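Side-chain contacts in beta-lactamase-like protein (Novosphingobium pentaromativorans US6-1, PDB 6AUF), which binds two zinc ions and, as a B3-type metallo-beta-lactamase, probably hydrolyses the amide bond of beta-lactam antibiotics: residues A[52-57]-A[63-68]; A[44-49]-A[87-92]. All blocks are in the same frame, centred on the assembly; numbering follows the deposited sequence.

Contact 1 (A[52-57]-A[63-68])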
# COMPACT_ATOMS: atom_id res chain seq x y z
N ASN A 52 2.93 -17.34 -2.22
CA ASN A 52 2.45 -17.17 -0.86
C ASN A 52 1.73 -15.84 -0.64
O ASN A 52 1.52 -15.44 0.52
CB ASN A 52 3.63 -17.27 0.12
CG ASN A 52 4.67 -16.16 -0.07
OD1 ASN A 52 4.51 -15.26 -0.91
ND2 ASN A 52 5.74 -16.20 0.72
N THR A 53 1.33 -15.15 -1.71
CA THR A 53 0.80 -13.80 -1.62
C THR A 53 -0.64 -13.76 -2.12
O THR A 53 -0.95 -14.28 -3.19
CB THR A 53 1.66 -12.83 -2.42
OG1 THR A 53 3.00 -12.91 -1.93
CG2 THR A 53 1.14 -11.41 -2.29
N TRP A 54 -1.49 -13.08 -1.35
CA TRP A 54 -2.93 -13.11 -1.52
C TRP A 54 -3.52 -11.71 -1.44
O TRP A 54 -3.12 -10.91 -0.59
CB TRP A 54 -3.55 -13.99 -0.43
CG TRP A 54 -2.92 -15.35 -0.31
CD1 TRP A 54 -1.89 -15.70 0.49
CD2 TRP A 54 -3.31 -16.54 -1.01
NE1 TRP A 54 -1.60 -17.04 0.34
CE2 TRP A 54 -2.46 -17.57 -0.58
CE3 TRP A 54 -4.31 -16.82 -1.95
CZ2 TRP A 54 -2.57 -18.87 -1.05
CZ3 TRP A 54 -4.41 -18.11 -2.43
CH2 TRP A 54 -3.55 -19.12 -1.98
N TYR A 55 -4.49 -11.43 -2.31
CA TYR A 55 -5.32 -10.24 -2.15
C TYR A 55 -6.46 -10.56 -1.19
O TYR A 55 -7.17 -11.55 -1.38
CB TYR A 55 -5.88 -9.77 -3.49
CG TYR A 55 -6.54 -8.41 -3.42
CD1 TYR A 55 -7.89 -8.28 -3.09
CD2 TYR A 55 -5.81 -7.25 -3.68
CE1 TYR A 55 -8.50 -7.03 -3.04
CE2 TYR A 55 -6.40 -6.00 -3.62
CZ TYR A 55 -7.73 -5.89 -3.30
OH TYR A 55 -8.28 -4.64 -3.25
N VAL A 56 -6.61 -9.74 -0.16
CA VAL A 56 -7.60 -9.99 0.88
C VAL A 56 -8.29 -8.69 1.24
O VAL A 56 -8.98 -8.60 2.26
CB VAL A 56 -6.95 -10.63 2.12
CG1 VAL A 56 -6.63 -12.10 1.87
CG2 VAL A 56 -5.69 -9.86 2.50
N GLY A 57 -8.11 -7.67 0.40
CA GLY A 57 -8.70 -6.37 0.63
C GLY A 57 -10.12 -6.30 0.11
O GLY A 57 -10.77 -7.32 -0.16
N SER A 63 -5.41 -5.04 0.46
CA SER A 63 -4.87 -5.54 1.71
C SER A 63 -4.16 -6.84 1.35
O SER A 63 -4.79 -7.72 0.74
CB SER A 63 -5.96 -5.77 2.75
OG SER A 63 -5.39 -6.03 4.03
N ILE A 64 -2.87 -6.94 1.66
CA ILE A 64 -2.02 -8.01 1.14
C ILE A 64 -1.66 -8.97 2.27
O ILE A 64 -1.19 -8.55 3.33
CB ILE A 64 -0.76 -7.46 0.49
CG1 ILE A 64 -1.14 -6.38 -0.54
CG2 ILE A 64 0.05 -8.60 -0.11
CD1 ILE A 64 -2.10 -6.85 -1.61
N LEU A 65 -1.85 -10.26 2.02
CA LEU A 65 -1.51 -11.31 2.97
C LEU A 65 -0.38 -12.15 2.39
O LEU A 65 -0.44 -12.57 1.23
CB LEU A 65 -2.71 -12.20 3.30
CG LEU A 65 -2.39 -13.42 4.17
CD1 LEU A 65 -1.78 -12.97 5.47
CD2 LEU A 65 -3.61 -14.27 4.42
N VAL A 66 0.65 -12.39 3.19
CA VAL A 66 1.84 -13.09 2.75
C VAL A 66 2.09 -14.21 3.74
O VAL A 66 2.32 -13.96 4.93
CB VAL A 66 3.05 -12.14 2.65
CG1 VAL A 66 4.31 -12.91 2.42
CG2 VAL A 66 2.85 -11.17 1.50
N THR A 67 2.02 -15.45 3.26
CA THR A 67 1.86 -16.61 4.13
C THR A 67 3.13 -17.45 4.22
O THR A 67 3.89 -17.59 3.25
CB THR A 67 0.69 -17.47 3.64
OG1 THR A 67 0.74 -17.56 2.22
CG2 THR A 67 -0.65 -16.86 4.06
N SER A 68 3.34 -18.01 5.40
CA SER A 68 4.37 -19.00 5.64
C SER A 68 3.85 -19.95 6.70
O SER A 68 2.87 -19.65 7.40
CB SER A 68 5.69 -18.36 6.11
OG SER A 68 5.66 -18.10 7.51

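Contact 2 (A[44-49]-A[87-92])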
# COMPACT_ATOMS: atom_id res chain seq x y z
N ALA A 44 -15.02 -7.65 -1.38
CA ALA A 44 -14.52 -8.32 -2.56
C ALA A 44 -14.11 -9.74 -2.20
O ALA A 44 -13.67 -9.99 -1.08
CB ALA A 44 -13.32 -7.57 -3.16
N PRO A 45 -14.24 -10.68 -3.12
CA PRO A 45 -13.80 -12.03 -2.83
C PRO A 45 -12.28 -12.04 -2.74
O PRO A 45 -11.61 -11.34 -3.51
CB PRO A 45 -14.28 -12.83 -4.05
CG PRO A 45 -14.20 -11.84 -5.16
CD PRO A 45 -14.55 -10.50 -4.55
N PRO A 46 -11.71 -12.80 -1.80
CA PRO A 46 -10.25 -12.90 -1.75
C PRO A 46 -9.74 -13.49 -3.06
O PRO A 46 -10.47 -14.11 -3.82
CB PRO A 46 -9.98 -13.84 -0.57
CG PRO A 46 -11.31 -13.99 0.15
CD PRO A 46 -12.37 -13.73 -0.87
N ALA A 47 -8.46 -13.26 -3.33
CA ALA A 47 -7.88 -13.83 -4.53
C ALA A 47 -6.43 -14.18 -4.29
O ALA A 47 -5.81 -13.75 -3.31
CB ALA A 47 -8.01 -12.89 -5.73
N HIS A 48 -5.89 -14.98 -5.20
CA HIS A 48 -4.52 -15.44 -5.16
C HIS A 48 -3.69 -14.54 -6.07
O HIS A 48 -4.02 -14.38 -7.25
CB HIS A 48 -4.46 -16.89 -5.62
CG HIS A 48 -3.08 -17.45 -5.72
ND1 HIS A 48 -2.26 -17.62 -4.62
CD2 HIS A 48 -2.38 -17.90 -6.79
CE1 HIS A 48 -1.11 -18.14 -5.01
NE2 HIS A 48 -1.16 -18.32 -6.32
N ILE A 49 -2.64 -13.94 -5.53
CA ILE A 49 -1.81 -13.09 -6.38
C ILE A 49 -0.71 -13.94 -6.99
O ILE A 49 -0.61 -14.05 -8.22
CB ILE A 49 -1.24 -11.89 -5.61
CG1 ILE A 49 -2.37 -10.95 -5.21
CG2 ILE A 49 -0.18 -11.16 -6.45
CD1 ILE A 49 -1.88 -9.77 -4.40
N LEU A 87 -10.53 -9.65 7.75
CA LEU A 87 -10.51 -10.80 8.65
C LEU A 87 -11.26 -11.98 8.04
O LEU A 87 -10.87 -13.14 8.21
CB LEU A 87 -11.11 -10.44 10.00
CG LEU A 87 -10.42 -9.39 10.86
CD1 LEU A 87 -11.45 -8.86 11.85
CD2 LEU A 87 -9.24 -10.01 11.59
N ALA A 88 -12.36 -11.70 7.34
CA ALA A 88 -13.11 -12.79 6.72
C ALA A 88 -12.40 -13.30 5.47
O ALA A 88 -12.40 -14.50 5.20
CB ALA A 88 -14.54 -12.34 6.39
N ASN A 89 -11.78 -12.39 4.70
CA ASN A 89 -11.08 -12.82 3.50
C ASN A 89 -9.91 -13.72 3.86
O ASN A 89 -9.55 -14.61 3.07
CB ASN A 89 -10.60 -11.60 2.70
CG ASN A 89 -11.75 -10.89 2.00
OD1 ASN A 89 -12.87 -11.38 1.97
ND2 ASN A 89 -11.46 -9.73 1.42
N ILE A 90 -9.31 -13.52 5.03
CA ILE A 90 -8.27 -14.43 5.50
C ILE A 90 -8.83 -15.83 5.70
O ILE A 90 -8.37 -16.80 5.08
CB ILE A 90 -7.65 -13.88 6.80
CG1 ILE A 90 -7.10 -12.48 6.58
CG2 ILE A 90 -6.58 -14.82 7.31
CD1 ILE A 90 -6.21 -12.36 5.37
N ARG A 91 -9.84 -15.96 6.56
CA ARG A 91 -10.40 -17.27 6.86
C ARG A 91 -10.93 -17.92 5.59
O ARG A 91 -10.62 -19.08 5.29
CB ARG A 91 -11.50 -17.12 7.90
CG ARG A 91 -11.14 -16.13 9.00
CD ARG A 91 -12.32 -15.83 9.90
NE ARG A 91 -11.91 -15.11 11.09
CZ ARG A 91 -11.34 -15.68 12.16
NH1 ARG A 91 -11.12 -16.99 12.18
NH2 ARG A 91 -11.00 -14.94 13.20
N LYS A 92 -11.72 -17.17 4.81
CA LYS A 92 -12.25 -17.70 3.57
C LYS A 92 -11.17 -18.28 2.67
O LYS A 92 -11.49 -19.01 1.73
CB LYS A 92 -13.03 -16.60 2.83
CG LYS A 92 -14.31 -16.17 3.54
CD LYS A 92 -14.55 -14.67 3.38
CE LYS A 92 -15.90 -14.38 2.75
NZ LYS A 92 -15.89 -14.64 1.28

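Contact 1 (A[52-57]-A[63-68])
The indole of W54 reaches T67 with its N-H: NE1 donates to OG1 at 3.0 Å, and the hydroxyl oxygen lies in the ring plane. CG of W54 stands opposite the carbonyl carbon (chi1 -51°), and this together with the ring turn (chi2 91°) brings NE1 to T67. The same OG1 donates to N52 O at 2.8 Å from above the carbonyl plane, while T67 N approaches that oxygen within the plane; N52 O is thus gripped twice by one residue, and the T67 hydroxyl accepts from the indole and donates to the carbonyl. N52 also accepts, through OD1, a bond from T53 OG1, a hydroxyl whose strongest polar partner is W194 NE1, outside the segments.

Backbone bonds give the register. W54 and L65 form a hydrogen-bonded pair, flanked by the non-hydrogen-bonded pairs T53–V66 and Y55–I64, and V56 N reaches S63 O at 2.9 Å. With strand directions 156° apart, this is an antiparallel beta hairpin, at one side of the seven-stranded sheet of the metallo-beta-lactamase fold.

Van der Waals contacts fall on both faces of it. T53, Y55, I64 and V66 share one: T53 CG2 meets I64 CG2 at 3.7 Å, and T53 and V66 lie side by side, V66 CG2 3.8 Å from T53 OG1. W194 of strand 190-197 covers I64 and V66 here, and F258 meets the Y55 ring edge-to-face. On the face of W54 and L65 the two CB atoms lie 4.2 Å apart, and V56 CG2 crosses to L65 CB at 3.9 Å.

Contact 2 (A[44-49]-A[87-92])
N89 projects from helix 83-91 against the loop that leads into strand 47-50, and its side chain meets P46 and A44 in turn. CB rests 3.6 Å from P46 CG and slightly farther from P46 CB. CG of N89, set beside its own backbone N by chi1 of -73°, keeps the same 3.6 Å from P46 CG, so the pyrrolidine corner lies against the root of the amide. Both amide ends come near A44 O: ND2 makes a weak bond to it at 3.3 Å, with an N-H...O angle of only 129°, while OD1, at 3.4 Å from A44 O, is a second acceptor and makes no bond. OD1 also touches P46 CG at 3.5 Å. The stronger partner of ND2 is V56 O, outside both segments. P46 CG also comes 3.5 Å from the backbone O of N89 and 4.1 Å from K92 CB, which places the proline ring beside both residues. A44 and P45 pack on helix 27-30, so the loop lies between two helices. Only 178 Å² is buried here, about three quarters by P46 and N89. With ND2 bonded mainly to V56 O, the polar hold across this contact is slight; van der Waals contact between the proline ring and N89, much of it against oxygen atoms, dominates.

In the fold
The two contacts have centres about 8 Å apart on the same side of the chain's centre, and contact 1 is nested along the chain inside the loop closed by contact 2. Segments run in the order 44-49, 52-57, 63-68, 87-92. Strands 47-50 and 53-55 are antiparallel neighbours at the border of the seven-stranded sheet, joined by a backbone bond from Y55 N to A47 O; the rings of W54 and H48 also meet. N89 of contact 2 meets V56 of contact 1, just beyond strand 53-55, so the contacts touch directly. Contact 1 sits nearer the metal centre, the side chain of Y55 lying about 8 Å from that of the zinc ligand H251; contact 2, away from the zinc site, joins the approach to the outermost strand to helix 83-91.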